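Local coordinates for beta-glucoside phosphorylase BglX (Unidentified, PDB 5VQE), which binds 2-deoxy-2-fluoroglucose in its pocket and probably cleaves beta-glucosides with phosphate as the acceptor, as a member of glycoside hydrolase family 3, at residues 382-387 / 533-538; 293-296 / 300-303. One frame throughout, in Å; residues are numbered along the deposited sequence. Where two conformers were deposited one is given.

Contact 1 of 2, residues 382-387 / 533-538; sequences KWALEI and NEATVR
Ala535 meets Ala384 and Leu385 where the first turn of helix 534-544, which follows the last strand of the mixed sheet, abuts helix 378-391, a case of small residues letting two helices approach closely: the CA atoms of Leu385 and Ala535 lie 5.2 Å apart. Helix 378-391 also packs on helix 122-138, through Trp383 and Ile387. The apolar pairs share one methyl group, Ala535 CB, which sits 4.2 Å from Ala384 CB. Leu385, with chi1 at -149°, off a staggered position, sends CD1 to within 4.0 Å of Ala535 CB. Ala384 O lies 3.9 Å from Ala535 CB, a plain van der Waals contact.

Polar bonds run within 533-538. Asn533 is the N-cap, and its OD1 accepts from Thr536 N at 2.9 Å and from Thr536 OG1 at 2.8 Å, the two donors arriving from opposite faces of the amide plane. Its ND2 is bonded to Val110 O. Arg538 grips Glu534 side-on, NE and NH2 sharing OE2; NE, 2.8 Å from that oxygen, meets its anti lone pair.

With its N-cap bonds and Glu534-Arg538 pair made internally, 533-538 offers 382-387 one methyl group, so the contact rests on modest van der Waals packing of a partly buried seam, without directional bonds.

Contact 2 of 2, residues 293-296 / 300-303; sequences VGYT and PRHE
Tyr295 and Arg301 both swing CG anti to the backbone N (chi1 -169° and -174°), and the arginine chain then runs extended from CG to NE, which carries its guanidinium to the ring. Arg301 NH1 arrives at the ring edge, near its plane, 3.8 Å from Tyr295 CD1 and 3.9 Å from Tyr295 CE1. Because Arg301 NH1 lies beside the ring rim and not over its face, this is no cation-pi stack; the two planes are 77° apart. Thr296 adds its methyl, CG2 lying 3.9 Å from Arg301 NH1.

The two segments are the short helix 293-296 and the start of helix 301-310, joined by a three-residue connection within the TIM-barrel-type N-terminal domain of family 3. This corner follows the ligand-pocket residues Asp288, Ala289 and Met292, and the side chain of Tyr295 is about 9 Å from the bound 2-deoxy-2-fluoroglucose.

The polar ends are held from outside the pair. Arg301 makes a salt bridge through NE to Asp325 and a hydrogen bond through NH2 to Thr290, which together fix the rotation of the guanidinium. Tyr295 OH is bonded to Ser308 on helix 301-310, while its ring meets that of His242.

In the fold
From the N terminus, the chain first builds the family 3 N-terminal domain, and contact 2 closes there a loop of three residues between 293-296 and 300-303, a local corner following strand 284-287. The chain goes on through helices 322-335 and 340-356 to helix 378-391, where contact 1 opens. That contact closes only after another 145 residues, which include all six strands of the mixed sheet, when helix 534-544 returns to helix 378-391. The two are in series, neither nested nor crossed, with centres 42 Å apart on opposite sides of the chain's centre. Contact 2 is thus internal to the barrel-type domain, whereas contact 1 ties the C-terminal sheet region to a helix that also packs on helix 122-138.

Contact 1 of 2, residues 382-387 / 533-538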
loop_
_atom_site.group_PDB
_atom_site.type_symbol
_atom_site.label_atom_id
_atom_site.label_comp_id
_atom_site.label_asym_id
_atom_site.label_seq_id
_atom_site.Cartn_x
_atom_site.Cartn_y
_atom_site.Cartn_z
ATOM N N LYS A 382 -3.082 0.272 -21.304
ATOM C CA LYS A 382 -4.459 0.567 -21.682
ATOM C C LYS A 382 -5.378 0.598 -20.464
ATOM O O LYS A 382 -6.226 1.488 -20.339
ATOM C CB LYS A 382 -4.939 -0.475 -22.692
ATOM C CG LYS A 382 -6.390 -0.332 -23.120
ATOM C CD LYS A 382 -6.745 -1.348 -24.211
ATOM N N TRP A 383 -5.233 -0.371 -19.561
ATOM C CA TRP A 383 -6.048 -0.383 -18.350
ATOM C C TRP A 383 -5.793 0.852 -17.496
ATOM O O TRP A 383 -6.721 1.395 -16.889
ATOM C CB TRP A 383 -5.764 -1.648 -17.537
ATOM C CG TRP A 383 -6.387 -2.892 -18.079
ATOM C CD1 TRP A 383 -7.440 -2.977 -18.937
ATOM C CD2 TRP A 383 -5.993 -4.242 -17.790
ATOM N NE1 TRP A 383 -7.728 -4.298 -19.204
ATOM C CE2 TRP A 383 -6.853 -5.091 -18.511
ATOM C CE3 TRP A 383 -4.994 -4.811 -16.998
ATOM C CZ2 TRP A 383 -6.746 -6.476 -18.460
ATOM C CZ3 TRP A 383 -4.890 -6.177 -16.945
ATOM C CH2 TRP A 383 -5.759 -7.000 -17.675
ATOM N N ALA A 384 -4.537 1.300 -17.421
ATOM C CA ALA A 384 -4.237 2.515 -16.669
ATOM C C ALA A 384 -4.960 3.718 -17.258
ATOM O O ALA A 384 -5.435 4.592 -16.519
ATOM C CB ALA A 384 -2.730 2.759 -16.644
ATOM N N LEU A 385 -5.045 3.787 -18.588
ATOM C CA LEU A 385 -5.742 4.900 -19.220
ATOM C C LEU A 385 -7.242 4.835 -18.959
ATOM O O LEU A 385 -7.870 5.862 -18.681
ATOM C CB LEU A 385 -5.459 4.908 -20.722
ATOM C CG LEU A 385 -5.459 6.293 -21.373
ATOM C CD1 LEU A 385 -4.292 7.125 -20.857
ATOM C CD2 LEU A 385 -5.389 6.178 -22.890
ATOM N N GLU A 386 -7.834 3.638 -19.045
ATOM C CA GLU A 386 -9.259 3.488 -18.760
ATOM C C GLU A 386 -9.582 3.900 -17.329
ATOM O O GLU A 386 -10.585 4.580 -17.079
ATOM C CB GLU A 386 -9.686 2.042 -19.002
ATOM C CG GLU A 386 -9.524 1.582 -20.436
ATOM C CD GLU A 386 -9.851 0.114 -20.613
ATOM O OE1 GLU A 386 -10.091 -0.582 -19.598
ATOM O OE2 GLU A 386 -9.863 -0.343 -21.771
ATOM N N ILE A 387 -8.754 3.478 -16.373
ATOM C CA ILE A 387 -9.021 3.800 -14.978
ATOM C C ILE A 387 -8.911 5.301 -14.752
ATOM O O ILE A 387 -9.741 5.896 -14.058
ATOM C CB ILE A 387 -8.085 2.982 -14.066
ATOM C CG1 ILE A 387 -8.467 1.497 -14.169
ATOM C CG2 ILE A 387 -8.190 3.427 -12.619
ATOM C CD1 ILE A 387 -7.444 0.547 -13.612
ATOM N N ASN A 533 0.383 10.157 -12.330
ATOM C CA ASN A 533 1.169 9.472 -13.344
ATOM C C ASN A 533 0.765 9.997 -14.715
ATOM O O ASN A 533 -0.163 10.795 -14.854
ATOM C CB ASN A 533 1.013 7.945 -13.258
ATOM C CG ASN A 533 -0.403 7.470 -13.514
ATOM O OD1 ASN A 533 -1.279 8.233 -13.922
ATOM N ND2 ASN A 533 -0.631 6.184 -13.277
ATOM N N GLU A 534 1.496 9.550 -15.736
ATOM C CA GLU A 534 1.274 10.066 -17.082
ATOM C C GLU A 534 -0.163 9.834 -17.536
ATOM O O GLU A 534 -0.790 10.729 -18.114
ATOM C CB GLU A 534 2.261 9.419 -18.054
ATOM C CG GLU A 534 1.884 9.579 -19.523
ATOM C CD GLU A 534 3.028 9.225 -20.456
ATOM O OE1 GLU A 534 4.086 8.782 -19.960
ATOM O OE2 GLU A 534 2.868 9.394 -21.684
ATOM N N ALA A 535 -0.702 8.639 -17.292
ATOM C CA ALA A 535 -2.051 8.333 -17.753
ATOM C C ALA A 535 -3.067 9.306 -17.173
ATOM O O ALA A 535 -3.953 9.791 -17.886
ATOM C CB ALA A 535 -2.416 6.898 -17.388
ATOM N N THR A 536 -2.953 9.612 -15.877
ATOM C CA THR A 536 -3.924 10.499 -15.251
ATOM C C THR A 536 -3.744 11.932 -15.719
ATOM O O THR A 536 -4.729 12.668 -15.840
ATOM C CB THR A 536 -3.801 10.408 -13.731
ATOM O OG1 THR A 536 -3.894 9.034 -13.341
ATOM C CG2 THR A 536 -4.899 11.209 -13.040
ATOM N N VAL A 537 -2.504 12.339 -15.989
ATOM C CA VAL A 537 -2.250 13.691 -16.484
ATOM C C VAL A 537 -2.869 13.873 -17.864
ATOM O O VAL A 537 -3.522 14.885 -18.141
ATOM C CB VAL A 537 -0.738 13.978 -16.500
ATOM C CG1 VAL A 537 -0.417 15.223 -17.339
ATOM C CG2 VAL A 537 -0.199 14.157 -15.073
ATOM N N ARG A 538 -2.669 12.900 -18.754
ATOM C CA ARG A 538 -3.226 13.014 -20.099
ATOM C C ARG A 538 -4.748 13.035 -20.064
ATOM O O ARG A 538 -5.380 13.789 -20.809
ATOM C CB ARG A 538 -2.722 11.874 -20.989
ATOM C CG ARG A 538 -1.231 11.918 -21.233
ATOM C CD ARG A 538 -0.770 10.902 -22.263
ATOM N NE ARG A 538 0.671 11.009 -22.490
ATOM C CZ ARG A 538 1.248 11.862 -23.338
ATOM N NH1 ARG A 538 0.517 12.692 -24.068
ATOM N NH2 ARG A 538 2.570 11.888 -23.454
#

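Contact 2 of 2, residues 293-296 / 300-303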
loop_
_atom_site.group_PDB
_atom_site.type_symbol
_atom_site.label_atom_id
_atom_site.label_comp_id
_atom_site.label_asym_id
_atom_site.label_seq_id
_atom_site.Cartn_x
_atom_site.Cartn_y
_atom_site.Cartn_z
ATOM N N VAL A 293 8.541 2.064 14.652
ATOM C CA VAL A 293 8.434 2.541 16.024
ATOM C C VAL A 293 7.260 1.882 16.734
ATOM O O VAL A 293 7.356 1.524 17.914
ATOM C CB VAL A 293 8.317 4.075 16.033
ATOM C CG1 VAL A 293 8.206 4.590 17.453
ATOM C CG2 VAL A 293 9.513 4.707 15.314
ATOM N N GLY A 294 6.134 1.718 16.035
ATOM C CA GLY A 294 4.975 1.089 16.644
ATOM C C GLY A 294 5.275 -0.272 17.233
ATOM O O GLY A 294 4.695 -0.654 18.254
ATOM N N TYR A 295 6.191 -1.018 16.612
ATOM C CA TYR A 295 6.625 -2.292 17.171
ATOM C C TYR A 295 7.674 -2.085 18.253
ATOM O O TYR A 295 7.513 -2.562 19.381
ATOM C CB TYR A 295 7.182 -3.190 16.067
ATOM C CG TYR A 295 7.417 -4.620 16.492
ATOM C CD1 TYR A 295 8.687 -5.064 16.837
ATOM C CD2 TYR A 295 6.362 -5.522 16.569
ATOM C CE1 TYR A 295 8.909 -6.378 17.236
ATOM C CE2 TYR A 295 6.565 -6.835 16.963
ATOM C CZ TYR A 295 7.846 -7.261 17.291
ATOM O OH TYR A 295 8.049 -8.569 17.680
ATOM N N THR A 296 8.749 -1.357 17.926
ATOM C CA THR A 296 9.912 -1.311 18.811
ATOM C C THR A 296 9.584 -0.673 20.149
ATOM O O THR A 296 10.182 -1.039 21.170
ATOM C CB THR A 296 11.065 -0.544 18.160
ATOM O OG1 THR A 296 10.653 0.803 17.883
ATOM C CG2 THR A 296 11.530 -1.220 16.865
ATOM N N PRO A 300 10.342 -4.575 25.096
ATOM C CA PRO A 300 11.762 -4.799 24.818
ATOM C C PRO A 300 11.911 -5.800 23.685
ATOM O O PRO A 300 11.222 -6.820 23.643
ATOM C CB PRO A 300 12.306 -5.342 26.145
ATOM C CG PRO A 300 11.375 -4.781 27.170
ATOM C CD PRO A 300 10.022 -4.828 26.510
ATOM N N ARG A 301 12.808 -5.491 22.751
ATOM C CA ARG A 301 12.866 -6.267 21.518
ATOM C C ARG A 301 13.182 -7.738 21.783
ATOM O O ARG A 301 12.597 -8.624 21.148
ATOM C CB ARG A 301 13.891 -5.670 20.565
ATOM C CG ARG A 301 13.894 -6.360 19.218
ATOM C CD ARG A 301 14.572 -5.510 18.155
ATOM N NE ARG A 301 14.441 -6.073 16.806
ATOM C CZ ARG A 301 13.436 -5.824 15.970
ATOM N NH1 ARG A 301 12.435 -5.024 16.325
ATOM N NH2 ARG A 301 13.431 -6.380 14.762
ATOM N N HIS A 302 14.099 -8.024 22.719
ATOM C CA HIS A 302 14.490 -9.412 22.953
ATOM C C HIS A 302 13.297 -10.255 23.393
ATOM O O HIS A 302 13.243 -11.452 23.089
ATOM C CB HIS A 302 15.655 -9.492 23.956
ATOM C CG HIS A 302 15.305 -9.129 25.365
ATOM N ND1 HIS A 302 15.444 -7.850 25.861
ATOM C CD2 HIS A 302 14.876 -9.890 26.400
ATOM C CE1 HIS A 302 15.083 -7.833 27.132
ATOM N NE2 HIS A 302 14.733 -9.056 27.482
ATOM N N GLU A 303 12.329 -9.650 24.080
ATOM C CA GLU A 303 11.088 -10.336 24.419
ATOM C C GLU A 303 10.085 -10.309 23.269
ATOM O O GLU A 303 9.324 -11.269 23.098
ATOM C CB GLU A 303 10.435 -9.688 25.646
ATOM C CG GLU A 303 11.230 -9.785 26.939
ATOM C CD GLU A 303 10.705 -8.830 28.013
ATOM O OE1 GLU A 303 9.601 -8.264 27.834
ATOM O OE2 GLU A 303 11.404 -8.638 29.029
#